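Local coordinates for protein LipS lipolytic enzyme (Unidentified, PDB 4FBL) that acts as a thermostable lipase of the alpha/beta hydrolase fold, probably hydrolysing ester bonds of lipid substrates, at residues Ile178-Asp181 with Val187-Leu190; Phe69-Phe74 with Val81-Leu86; Leu252-Ser257 with Glu268-Arg273; Asn152-Met157 with Lys201-Ile206; Ile223-Ser226 with Val231-Pro234. One frame throughout, in Å; residues are numbered along the deposited sequence.

Interaction 1 of 5, residues Ile178-Asp181 with Val187-Leu190; sequences IGSD and VKEL. With SPD (spermidine), chain I.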
# COMPACT_ATOMS: atom_id res chain seq x y z
N ILE C 178 -9.46 0.99 17.69
CA ILE C 178 -8.38 1.99 17.72
C ILE C 178 -8.88 3.35 18.34
O ILE C 178 -8.05 4.14 18.86
CB ILE C 178 -7.53 2.11 16.36
CG1 ILE C 178 -8.43 2.41 15.12
CG2 ILE C 178 -6.59 0.84 16.16
CD1 ILE C 178 -7.67 3.06 13.92
N GLY C 179 -10.22 3.54 18.32
CA GLY C 179 -10.94 4.74 18.83
C GLY C 179 -10.57 5.38 20.18
O GLY C 179 -10.16 4.71 21.18
N SER C 180 -10.71 6.72 20.18
CA SER C 180 -10.40 7.60 21.34
C SER C 180 -8.95 7.53 21.94
O SER C 180 -8.78 7.15 23.10
CB SER C 180 -11.47 7.41 22.40
OG SER C 180 -12.76 7.08 21.85
N ASP C 181 -7.92 7.84 21.17
CA ASP C 181 -6.65 8.26 21.71
C ASP C 181 -6.81 9.83 21.80
O ASP C 181 -6.57 10.52 20.79
CB ASP C 181 -5.46 7.88 20.78
CG ASP C 181 -4.16 8.51 21.22
OD1 ASP C 181 -3.95 8.56 22.44
OD2 ASP C 181 -3.32 9.01 20.40
N VAL C 187 -13.48 12.68 27.12
CA VAL C 187 -14.07 12.89 25.77
C VAL C 187 -14.27 11.57 24.99
O VAL C 187 -13.33 10.74 24.86
CB VAL C 187 -13.26 13.88 24.92
CG1 VAL C 187 -13.89 14.06 23.55
CG2 VAL C 187 -13.15 15.20 25.62
N LYS C 188 -15.47 11.39 24.47
CA LYS C 188 -15.73 10.15 23.74
C LYS C 188 -15.84 10.29 22.22
O LYS C 188 -16.37 11.27 21.71
CB LYS C 188 -16.88 9.39 24.37
CG LYS C 188 -16.43 8.67 25.71
CD LYS C 188 -16.59 7.10 25.73
CE LYS C 188 -15.90 6.37 24.51
NZ LYS C 188 -16.96 5.80 23.55
N GLU C 189 -15.33 9.31 21.49
CA GLU C 189 -15.45 9.30 20.02
C GLU C 189 -16.43 8.26 19.59
O GLU C 189 -16.42 7.20 20.13
CB GLU C 189 -14.10 8.97 19.37
CG GLU C 189 -14.20 8.91 17.83
CD GLU C 189 -12.90 8.43 17.10
OE1 GLU C 189 -11.86 8.02 17.73
OE2 GLU C 189 -12.95 8.51 15.85
N LEU C 190 -17.24 8.53 18.62
CA LEU C 190 -18.06 7.52 18.05
C LEU C 190 -17.28 6.77 16.91
O LEU C 190 -17.29 7.20 15.76
CB LEU C 190 -19.33 8.18 17.50
CG LEU C 190 -20.36 7.24 16.93
CD1 LEU C 190 -20.64 6.17 17.97
CD2 LEU C 190 -21.60 7.94 16.55
N1 SPD I . -7.28 7.20 18.72
C2 SPD I . -8.43 6.75 18.03
C3 SPD I . -8.35 7.13 16.51
C4 SPD I . -9.75 7.28 15.94
C5 SPD I . -10.31 5.96 15.38
N6 SPD I . -11.08 6.32 14.20
C7 SPD I . -11.17 7.70 13.79
C8 SPD I . -9.94 8.23 13.03
C9 SPD I . -8.71 7.31 12.99
N10 SPD I . -7.53 8.07 13.37
O HOH W 1 -13.92 4.98 20.50

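Interaction 2 of 5, residues Phe69-Phe74 with Val81-Leu86; sequences FLAEGF and VATPRL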
# COMPACT_ATOMS: atom_id res chain seq x y z
N PHE C 69 -17.73 18.88 14.98
CA PHE C 69 -17.28 20.20 15.47
C PHE C 69 -16.63 21.07 14.36
O PHE C 69 -16.88 22.30 14.28
CB PHE C 69 -16.37 20.10 16.70
CG PHE C 69 -15.84 21.45 17.21
CD1 PHE C 69 -16.59 22.25 18.12
CD2 PHE C 69 -14.61 21.93 16.79
CE1 PHE C 69 -16.10 23.54 18.56
CE2 PHE C 69 -14.12 23.20 17.20
CZ PHE C 69 -14.87 24.01 18.13
N LEU C 70 -15.80 20.45 13.51
CA LEU C 70 -15.11 21.19 12.52
C LEU C 70 -16.02 21.55 11.41
O LEU C 70 -15.98 22.68 10.90
CB LEU C 70 -13.97 20.31 11.97
CG LEU C 70 -12.77 20.89 11.29
CD1 LEU C 70 -12.25 22.12 12.04
CD2 LEU C 70 -11.65 19.79 11.19
N ALA C 71 -16.82 20.56 11.01
CA ALA C 71 -17.69 20.69 9.89
C ALA C 71 -18.74 21.75 10.18
O ALA C 71 -19.08 22.51 9.27
CB ALA C 71 -18.42 19.37 9.64
N GLU C 72 -19.34 21.72 11.38
CA GLU C 72 -20.35 22.74 11.75
C GLU C 72 -19.73 24.14 11.75
O GLU C 72 -20.36 25.08 11.29
CB GLU C 72 -20.81 22.60 13.20
CG GLU C 72 -21.11 21.26 13.67
CD GLU C 72 -22.55 20.94 13.56
OE1 GLU C 72 -23.10 21.35 12.50
OE2 GLU C 72 -23.09 20.28 14.49
N GLY C 73 -18.54 24.27 12.36
CA GLY C 73 -17.77 25.48 12.21
C GLY C 73 -17.67 26.05 10.80
O GLY C 73 -17.92 27.23 10.63
N PHE C 74 -17.29 25.25 9.78
CA PHE C 74 -17.22 25.74 8.43
C PHE C 74 -18.63 26.09 7.93
O PHE C 74 -18.76 27.00 7.13
CB PHE C 74 -16.63 24.70 7.41
CG PHE C 74 -15.22 24.20 7.75
CD1 PHE C 74 -14.21 25.10 8.16
CD2 PHE C 74 -14.93 22.81 7.64
CE1 PHE C 74 -12.93 24.67 8.46
CE2 PHE C 74 -13.64 22.32 7.96
CZ PHE C 74 -12.59 23.28 8.34
N VAL C 81 -20.49 22.62 2.63
CA VAL C 81 -19.79 21.59 3.44
C VAL C 81 -20.29 20.21 3.04
O VAL C 81 -21.53 19.99 3.01
CB VAL C 81 -19.91 21.77 4.98
CG1 VAL C 81 -19.05 20.71 5.71
CG2 VAL C 81 -19.38 23.16 5.46
N ALA C 82 -19.38 19.30 2.68
CA ALA C 82 -19.72 17.84 2.54
C ALA C 82 -18.82 17.08 3.51
O ALA C 82 -17.57 17.09 3.34
CB ALA C 82 -19.47 17.33 1.09
N THR C 83 -19.46 16.38 4.48
CA THR C 83 -18.78 15.56 5.44
C THR C 83 -19.38 14.17 5.25
O THR C 83 -20.34 13.83 5.91
CB THR C 83 -19.05 16.01 6.88
OG1 THR C 83 -18.75 17.39 6.91
CG2 THR C 83 -18.09 15.28 7.88
N PRO C 84 -18.82 13.36 4.33
CA PRO C 84 -19.46 12.06 4.01
C PRO C 84 -19.28 10.99 5.06
O PRO C 84 -18.29 11.00 5.79
CB PRO C 84 -18.70 11.58 2.73
CG PRO C 84 -17.36 12.34 2.78
CD PRO C 84 -17.71 13.69 3.43
N ARG C 85 -20.17 10.00 5.02
CA ARG C 85 -20.06 8.82 5.86
C ARG C 85 -19.37 7.78 4.93
O ARG C 85 -19.96 7.36 3.93
CB ARG C 85 -21.45 8.31 6.30
CG ARG C 85 -21.32 7.13 7.30
CD ARG C 85 -22.76 6.63 7.75
NE ARG C 85 -23.60 6.35 6.57
CZ ARG C 85 -23.54 5.25 5.84
NH1 ARG C 85 -22.63 4.28 6.06
NH2 ARG C 85 -24.40 5.13 4.88
N LEU C 86 -18.14 7.37 5.25
CA LEU C 86 -17.50 6.38 4.31
C LEU C 86 -18.26 5.05 4.28
O LEU C 86 -18.90 4.67 5.25
CB LEU C 86 -16.05 6.13 4.67
CG LEU C 86 -15.24 7.42 4.61
CD1 LEU C 86 -13.75 7.21 5.07
CD2 LEU C 86 -15.35 8.13 3.20

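Interaction 3 of 5, residues Leu252-Ser257 with Glu268-Arg273; sequences LWLENS and ELILER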
# COMPACT_ATOMS: atom_id res chain seq x y z
N LEU C 252 1.81 22.80 11.25
CA LEU C 252 1.31 23.18 12.59
C LEU C 252 1.27 22.02 13.59
O LEU C 252 0.44 21.06 13.45
CB LEU C 252 -0.06 23.83 12.49
CG LEU C 252 -0.73 24.18 13.81
CD1 LEU C 252 -0.01 25.38 14.46
CD2 LEU C 252 -2.20 24.54 13.34
N TRP C 253 2.16 22.11 14.60
CA TRP C 253 2.27 21.05 15.58
C TRP C 253 1.29 21.26 16.70
O TRP C 253 1.23 22.36 17.25
CB TRP C 253 3.69 21.04 16.16
CG TRP C 253 4.71 20.40 15.22
CD1 TRP C 253 5.77 21.03 14.55
CD2 TRP C 253 4.82 19.00 14.92
NE1 TRP C 253 6.49 20.09 13.85
CE2 TRP C 253 5.93 18.84 14.05
CE3 TRP C 253 4.07 17.86 15.30
CZ2 TRP C 253 6.31 17.56 13.52
CZ3 TRP C 253 4.43 16.61 14.76
CH2 TRP C 253 5.54 16.49 13.85
N LEU C 254 0.52 20.26 17.07
CA LEU C 254 -0.42 20.45 18.16
C LEU C 254 0.20 20.02 19.52
O LEU C 254 0.61 18.86 19.66
CB LEU C 254 -1.73 19.69 17.90
CG LEU C 254 -2.51 20.12 16.62
CD1 LEU C 254 -3.69 19.21 16.34
CD2 LEU C 254 -2.92 21.60 16.54
N GLU C 255 0.28 20.94 20.49
CA GLU C 255 1.00 20.65 21.79
C GLU C 255 0.13 20.00 22.84
O GLU C 255 0.63 19.53 23.80
CB GLU C 255 1.64 21.92 22.35
CG GLU C 255 2.57 22.76 21.41
CD GLU C 255 3.74 21.98 20.73
OE1 GLU C 255 3.97 20.79 21.02
OE2 GLU C 255 4.46 22.55 19.88
N ASN C 256 -1.18 19.89 22.65
CA ASN C 256 -2.06 19.47 23.75
C ASN C 256 -3.06 18.48 23.37
O ASN C 256 -4.06 18.36 24.09
CB ASN C 256 -2.96 20.62 24.23
CG ASN C 256 -2.20 21.92 24.51
OD1 ASN C 256 -2.33 22.93 23.76
ND2 ASN C 256 -1.39 21.92 25.58
N SER C 257 -2.84 17.76 22.26
CA SER C 257 -3.81 16.77 21.81
C SER C 257 -3.08 15.48 21.46
O SER C 257 -1.91 15.52 21.09
CB SER C 257 -4.51 17.29 20.54
OG SER C 257 -4.99 18.60 20.81
N GLU C 268 -10.33 23.83 18.93
CA GLU C 268 -10.57 25.27 18.61
C GLU C 268 -9.53 25.93 17.75
O GLU C 268 -9.89 26.66 16.80
CB GLU C 268 -10.67 26.03 19.94
CG GLU C 268 -12.00 25.75 20.69
CD GLU C 268 -11.89 24.59 21.68
OE1 GLU C 268 -10.76 24.07 21.90
OE2 GLU C 268 -12.99 24.20 22.17
N LEU C 269 -8.27 25.76 18.11
CA LEU C 269 -7.11 26.19 17.30
C LEU C 269 -7.16 25.62 15.85
O LEU C 269 -6.98 26.36 14.85
CB LEU C 269 -5.82 25.75 17.99
CG LEU C 269 -4.50 26.04 17.22
CD1 LEU C 269 -4.22 27.52 17.14
CD2 LEU C 269 -3.34 25.39 17.94
N ILE C 270 -7.54 24.34 15.73
CA ILE C 270 -7.60 23.69 14.40
C ILE C 270 -8.73 24.42 13.59
O ILE C 270 -8.54 24.71 12.43
CB ILE C 270 -7.95 22.14 14.50
CG1 ILE C 270 -6.81 21.37 15.15
CG2 ILE C 270 -8.27 21.55 13.07
CD1 ILE C 270 -7.22 19.92 15.60
N LEU C 271 -9.89 24.68 14.20
CA LEU C 271 -11.01 25.29 13.43
C LEU C 271 -10.60 26.67 13.04
O LEU C 271 -10.81 27.12 11.88
CB LEU C 271 -12.28 25.35 14.31
CG LEU C 271 -13.50 26.03 13.74
CD1 LEU C 271 -13.91 25.51 12.33
CD2 LEU C 271 -14.64 25.96 14.72
N GLU C 272 -10.09 27.40 14.04
CA GLU C 272 -9.70 28.83 13.77
C GLU C 272 -8.65 28.95 12.65
O GLU C 272 -8.79 29.72 11.71
CB GLU C 272 -9.20 29.56 15.05
CG GLU C 272 -9.10 31.08 14.89
CD GLU C 272 -7.88 31.58 14.01
OE1 GLU C 272 -6.78 30.93 14.02
OE2 GLU C 272 -8.03 32.64 13.31
N ARG C 273 -7.56 28.20 12.76
CA ARG C 273 -6.50 28.27 11.71
C ARG C 273 -6.98 27.69 10.37
O ARG C 273 -6.53 28.12 9.37
CB ARG C 273 -5.22 27.55 12.18
CG ARG C 273 -4.72 28.13 13.44
CD ARG C 273 -3.84 29.38 13.22
NE ARG C 273 -2.45 28.98 13.48
CZ ARG C 273 -1.73 29.36 14.55
NH1 ARG C 273 -2.19 30.24 15.47
NH2 ARG C 273 -0.53 28.88 14.72

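Interaction 4 of 5, residues Asn152-Met157 with Lys201-Ile206; sequences NAALRM and KHLITI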
# COMPACT_ATOMS: atom_id res chain seq x y z
N ASN C 152 -3.20 14.81 11.18
CA ASN C 152 -2.67 13.50 11.60
C ASN C 152 -2.79 12.38 10.53
O ASN C 152 -3.24 11.27 10.81
CB ASN C 152 -3.39 13.08 12.89
CG ASN C 152 -2.90 13.83 14.08
OD1 ASN C 152 -1.75 14.30 14.09
ND2 ASN C 152 -3.77 14.00 15.10
N ALA C 153 -2.41 12.72 9.30
CA ALA C 153 -2.71 11.92 8.13
C ALA C 153 -1.95 10.58 8.19
O ALA C 153 -0.78 10.59 8.50
CB ALA C 153 -2.32 12.68 6.85
N ALA C 154 -2.66 9.48 7.91
CA ALA C 154 -2.14 8.11 8.11
C ALA C 154 -1.49 7.57 6.79
O ALA C 154 -2.03 6.68 6.10
CB ALA C 154 -3.28 7.20 8.56
N LEU C 155 -0.40 8.18 6.39
CA LEU C 155 0.35 7.70 5.15
C LEU C 155 1.19 6.43 5.47
O LEU C 155 1.20 5.47 4.68
CB LEU C 155 1.21 8.79 4.61
CG LEU C 155 0.56 9.71 3.54
CD1 LEU C 155 -0.60 10.52 4.05
CD2 LEU C 155 1.63 10.71 3.16
N ARG C 156 1.86 6.45 6.64
CA ARG C 156 2.77 5.34 7.10
C ARG C 156 2.42 4.96 8.53
O ARG C 156 2.66 5.76 9.44
CB ARG C 156 4.21 5.82 7.03
CG ARG C 156 4.68 6.13 5.62
CD ARG C 156 6.27 6.50 5.65
NE ARG C 156 7.07 5.44 5.05
CZ ARG C 156 7.61 4.40 5.70
NH1 ARG C 156 7.51 4.27 7.03
NH2 ARG C 156 8.29 3.49 5.03
N MET C 157 1.79 3.80 8.73
CA MET C 157 1.45 3.35 10.08
C MET C 157 2.70 2.82 10.81
O MET C 157 2.77 2.84 12.04
CB MET C 157 0.40 2.28 10.08
CG MET C 157 -1.00 2.69 9.47
SD MET C 157 -1.66 4.13 10.37
CE MET C 157 -2.24 3.30 11.85
N LYS C 201 -6.02 -4.13 5.06
CA LYS C 201 -5.19 -4.04 3.83
C LYS C 201 -5.48 -2.68 3.05
O LYS C 201 -4.55 -1.98 2.59
CB LYS C 201 -5.41 -5.29 2.96
CG LYS C 201 -6.72 -5.37 2.26
CD LYS C 201 -6.95 -6.65 1.43
CE LYS C 201 -7.06 -7.92 2.31
NZ LYS C 201 -8.39 -8.06 3.02
N HIS C 202 -6.75 -2.28 3.06
CA HIS C 202 -7.20 -1.00 2.46
C HIS C 202 -6.71 0.23 3.15
O HIS C 202 -6.44 1.23 2.46
CB HIS C 202 -8.72 -1.09 2.41
CG HIS C 202 -9.13 -2.24 1.56
ND1 HIS C 202 -9.84 -3.35 2.01
CD2 HIS C 202 -8.89 -2.45 0.24
CE1 HIS C 202 -10.01 -4.20 1.01
NE2 HIS C 202 -9.47 -3.66 -0.09
N LEU C 203 -6.59 0.22 4.48
CA LEU C 203 -5.96 1.33 5.13
C LEU C 203 -4.56 1.53 4.64
O LEU C 203 -4.09 2.69 4.39
CB LEU C 203 -5.96 1.16 6.65
CG LEU C 203 -5.13 2.09 7.56
CD1 LEU C 203 -5.52 3.54 7.55
CD2 LEU C 203 -5.09 1.65 9.08
N ILE C 204 -3.79 0.45 4.56
CA ILE C 204 -2.34 0.56 4.21
C ILE C 204 -2.23 1.01 2.71
O ILE C 204 -1.36 1.82 2.38
CB ILE C 204 -1.63 -0.85 4.42
CG1 ILE C 204 -1.34 -1.09 5.93
CG2 ILE C 204 -0.29 -0.85 3.72
CD1 ILE C 204 -1.15 -2.57 6.36
N THR C 205 -3.12 0.51 1.87
CA THR C 205 -3.11 0.81 0.42
C THR C 205 -3.27 2.34 0.22
O THR C 205 -2.45 3.04 -0.46
CB THR C 205 -4.26 0.07 -0.38
OG1 THR C 205 -4.07 -1.37 -0.34
CG2 THR C 205 -4.25 0.53 -1.86
N ILE C 206 -4.32 2.91 0.88
CA ILE C 206 -4.56 4.35 0.77
C ILE C 206 -3.36 5.11 1.23
O ILE C 206 -2.98 6.09 0.57
CB ILE C 206 -5.80 4.86 1.62
CG1 ILE C 206 -7.10 4.24 1.18
CG2 ILE C 206 -5.89 6.44 1.50
CD1 ILE C 206 -7.40 4.67 -0.15
O HOH W 2 -1.93 3.95 5.99
O HOH W 3 -4.57 5.76 5.12

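Interaction 5 of 5, residues Ile223-Ser226 with Val231-Pro234; sequences IIQS and VVPP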
# COMPACT_ATOMS: atom_id res chain seq x y z
N ILE C 223 -0.61 21.52 7.17
CA ILE C 223 -0.45 20.13 7.64
C ILE C 223 -0.49 20.21 9.15
O ILE C 223 0.38 20.84 9.77
CB ILE C 223 0.91 19.55 7.15
CG1 ILE C 223 1.01 19.66 5.63
CG2 ILE C 223 1.07 18.05 7.59
CD1 ILE C 223 2.38 20.15 5.11
N ILE C 224 -1.49 19.56 9.73
CA ILE C 224 -1.74 19.66 11.17
C ILE C 224 -1.40 18.33 11.79
O ILE C 224 -1.96 17.34 11.40
CB ILE C 224 -3.26 20.00 11.42
CG1 ILE C 224 -3.55 21.33 10.72
CG2 ILE C 224 -3.58 20.01 12.96
CD1 ILE C 224 -5.00 21.86 10.88
N GLN C 225 -0.48 18.33 12.74
CA GLN C 225 0.00 17.07 13.32
C GLN C 225 0.14 17.20 14.85
O GLN C 225 0.73 18.15 15.32
CB GLN C 225 1.38 16.68 12.72
CG GLN C 225 1.67 15.14 12.62
CD GLN C 225 0.93 14.38 11.45
OE1 GLN C 225 0.63 13.20 11.61
NE2 GLN C 225 0.56 15.07 10.34
N SER C 226 -0.36 16.21 15.59
CA SER C 226 -0.17 16.12 16.98
C SER C 226 1.28 15.70 17.29
O SER C 226 1.87 14.73 16.69
CB SER C 226 -1.11 15.11 17.59
OG SER C 226 -2.48 15.49 17.60
N VAL C 231 -1.48 6.62 17.75
CA VAL C 231 -2.10 5.85 16.66
C VAL C 231 -1.25 5.91 15.36
O VAL C 231 -0.89 4.89 14.82
CB VAL C 231 -3.53 6.27 16.49
CG1 VAL C 231 -4.25 5.41 15.42
CG2 VAL C 231 -4.22 6.06 17.80
N VAL C 232 -0.93 7.13 14.91
CA VAL C 232 -0.32 7.36 13.67
C VAL C 232 0.92 8.11 14.07
O VAL C 232 0.83 9.09 14.83
CB VAL C 232 -1.16 8.32 12.71
CG1 VAL C 232 -0.28 8.88 11.55
CG2 VAL C 232 -2.41 7.64 12.15
N PRO C 233 2.08 7.66 13.57
CA PRO C 233 3.32 8.34 13.85
C PRO C 233 3.39 9.83 13.43
O PRO C 233 3.05 10.17 12.31
CB PRO C 233 4.39 7.49 13.09
CG PRO C 233 3.79 6.05 13.07
CD PRO C 233 2.27 6.36 12.87
N PRO C 234 3.84 10.70 14.36
CA PRO C 234 3.86 12.13 14.19
C PRO C 234 4.76 12.56 13.03
O PRO C 234 4.56 13.64 12.38
CB PRO C 234 4.45 12.60 15.51
CG PRO C 234 3.84 11.67 16.53
CD PRO C 234 4.07 10.32 15.78
O HOH W 4 0.62 11.86 13.99

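Interaction 1 of 5, residues Ile178-Asp181 with Val187-Leu190
S180 and E189 meet by side chain and backbone alike, each offering a donor to the other's acceptor. The backbone N of S180 points almost straight at the carboxylate of E189, with S180 N 3.0 Å from E189 OE1 and an N-H...O angle of 176°. OE1 also sits too near the spermidine in the model, so the bond's geometry is less sure. The reciprocal link is weak: E189 N gives its hydrogen to S180 OG over 3.4 Å, at an angle of 143°. The same hydroxyl has a second partner in a water molecule 2.8 Å from S180 OG, and this water donates a further weak bond to E189 O. The carboxylate gets to S180 because the E189 chain runs out fully extended, CG opposite the backbone N (chi1 178°). Beside this pair, the CE of the bent K188 chain brushes S180 OG at 4.2 Å. D181 takes no part in the pairing, but its OD2 accepts a hydrogen bond from H230 N, while L190 O bonds to S63 OG. An alanine in place of E189 would probably leave the S180 amide without its carboxylate acceptor and strip a negative charge from beside the ligand. I178, G179, S180, D181 and E189 all line the spermidine pocket, and the short ligand contacts make the polyamine's exact placement doubtful. Even so, a buried carboxylate held by a backbone N-H beside an amine chain is consistent with a site that would probably favour a cationic guest.

Interaction 2 of 5, residues Phe69-Phe74 with Val81-Leu86
V81 sends its two methyls to different parts of the helix: with chi1 at -176°, CG1 lies opposite the backbone N and faces A71, while CG2, beside that N, reaches F74. T83 is turned the same way, its OG1 in the place of V81 CG2 (chi1 -52°), and this puts OG1 onto the methyl of A71, with T83 OG1 3.4 Å from A71 CB. That methyl is thus fitted between two strand residues, since A71 CB also lies 4.2 Å from V81 CG1. F74 meets the strand by its root: F74 CB is 3.7 Å from V81 CG2, and the ring beyond it swings off toward V54, V56 and the helix 267-279. One face of the ring has L70 O 3.4 Å above its plane, displaced toward the rim. No hydrogen bond crosses; the small A71 is consistent with the close approach of the segment axes, 8.9 Å, which run nearly antiparallel at 166°. All four touching residues are buried. Strand 52-57, helix 68-76 and strand 80-83 form a beta-alpha-beta crossover between neighbouring parallel strands, the repeating unit from which the central sheet of an alpha/beta hydrolase is built.

Interaction 3 of 5, residues Leu252-Ser257 with Glu268-Arg273
L252 and L254, alternate residues on one face of the strand, lose more surface to the helix than any other residues of the pair; L254 meets I270 and L269, and L252 meets R273. L254 opens its fork toward two neighbours on the helix. Its CD1 meets the end of the isoleucine, L254 CD1 lying 3.7 Å from I270 CD1, and the two side chains cross at about a right angle. The other branch turns to the leucine one residue earlier, L254 CD2 being 4.1 Å from L269 CD2, where the chains run past each other in opposite directions. I270 leaves its backbone to one side of the strand, yet its CG1 branch, beside the backbone N (chi1 -68°), swings back so that both CG1 and CD1 touch L254. L252 packs near the next turn, where its CD1 comes within 3.5 Å of R273 NH2, the leucine and arginine chains crossing roughly perpendicular. The arginine is bent at chi2 and chi3, and its guanidinium has L269 CD1 3.7 Å above one face, offset toward the rim. The guanidinium thus touches two leucines, L269 over one face and L252 obliquely. Nothing polar is exchanged between strand and helix, whose short axes approach to 10.7 Å at 161°, close to antiparallel. Strand 249-254 is the outermost of its side of the mixed sheet and bonds through its backbone to strand 221-226. Helix 267-279 packs over both, I270 also touching I224, and it meets helix 68-76 through L271 and I270.

Interaction 4 of 5, residues Asn152-Met157 with Lys201-Ile206
L203 spreads its two methyls over the loop, CD1 to A154 and CD2 to M157. With CG turned opposite the backbone N (chi1 170°), the leucine's end bends toward the loop although its CB leaves the helix obliquely. The touches are loose: L203 CD1 lies 4.4 Å from A154 CB, and L203 CD2 lies 4.2 Å from M157 CG. M157 is folded at every torsion (chi2 -58°, chi3 -77°), a compact coil that turns back so that CG and the terminal CE both lie against L203 CD2. Behind these side chains the backbones come together through water. Two waters lie within bonding distance of both the carbonyls of A154 and L203, one 2.7 Å from A154 O and 3.0 Å from L203 O, the other slightly farther from both. T205 of the helix meets T205 of the second subunit, and R156 of the loop forms a salt bridge with E211 of that subunit. A154 also bonds through its backbone to S128 at the probable nucleophile elbow. Loop 152-157 follows strand 147-151 of the core, and helix 200-213 comes from the insertion between that strand and strand 221-226, the place where lipases of the alpha/beta hydrolase fold commonly carry a cap over the active site.

Interaction 5 of 5, residues Ile223-Ser226 with Val231-Pro234
Q225 packs against the carbonyl of P234, its CG standing only 3.3 Å from P234 O, while its OE1 is turned toward V232. The chain bends at chi2 (76°), folding the amide back along the strand with OE1 on the loop side, where it faces the loop carbonyls without a direct bond to them. A water fills this step: it lies 2.7 Å from Q225 OE1 and 2.9 Å from V232 O, close enough to donate to both, though other acceptors compete for its two protons. The same oxygen skims the valine, Q225 OE1 being 4.4 Å from V232 CG1. At the end of the strand the partners change roles, and the proline ring rests against a carbonyl, with S226 O 3.5 Å from P234 CB and 3.6 Å from P234 CG. S226 takes part through its backbone O; its OG is hydrogen-bonded to Y258 O. An alanine at Q225 would probably leave the bridging water without one of its acceptors and open a gap beside the carbonyl of P234. The loop itself is tied by D229, whose OD1 accepts from the amides of V231 and V232. Strand 221-226 runs between strands 147-151 and 249-254 in the sheet, with I224 turned toward helix 267-279, while I223 and Q225 touch helix 235-243, which begins just after P234.

Interactions 3, 4 and 5 join along adjoining strands. L254 N lies 2.8 Å from Q225 O and N152 OD1 lies 2.8 Å from S226 N, both probable hydrogen bonds. The centre of interaction 5 is about 12 Å from those of interactions 3 and 4. Interaction 2 packs on interaction 3 through L271, with L70 CD1 3.7 Å from L271 CA, so the two helices form one layer. Interaction 1 lines the spermidine pocket and touches interaction 5 where D181 CB meets V231 CG2 at 3.7 Å. V231 belongs to the pocket too, while A154 of interaction 4 has its side chain about 6 Å from the ligand, beside the probable S128, H259 and D229 triad.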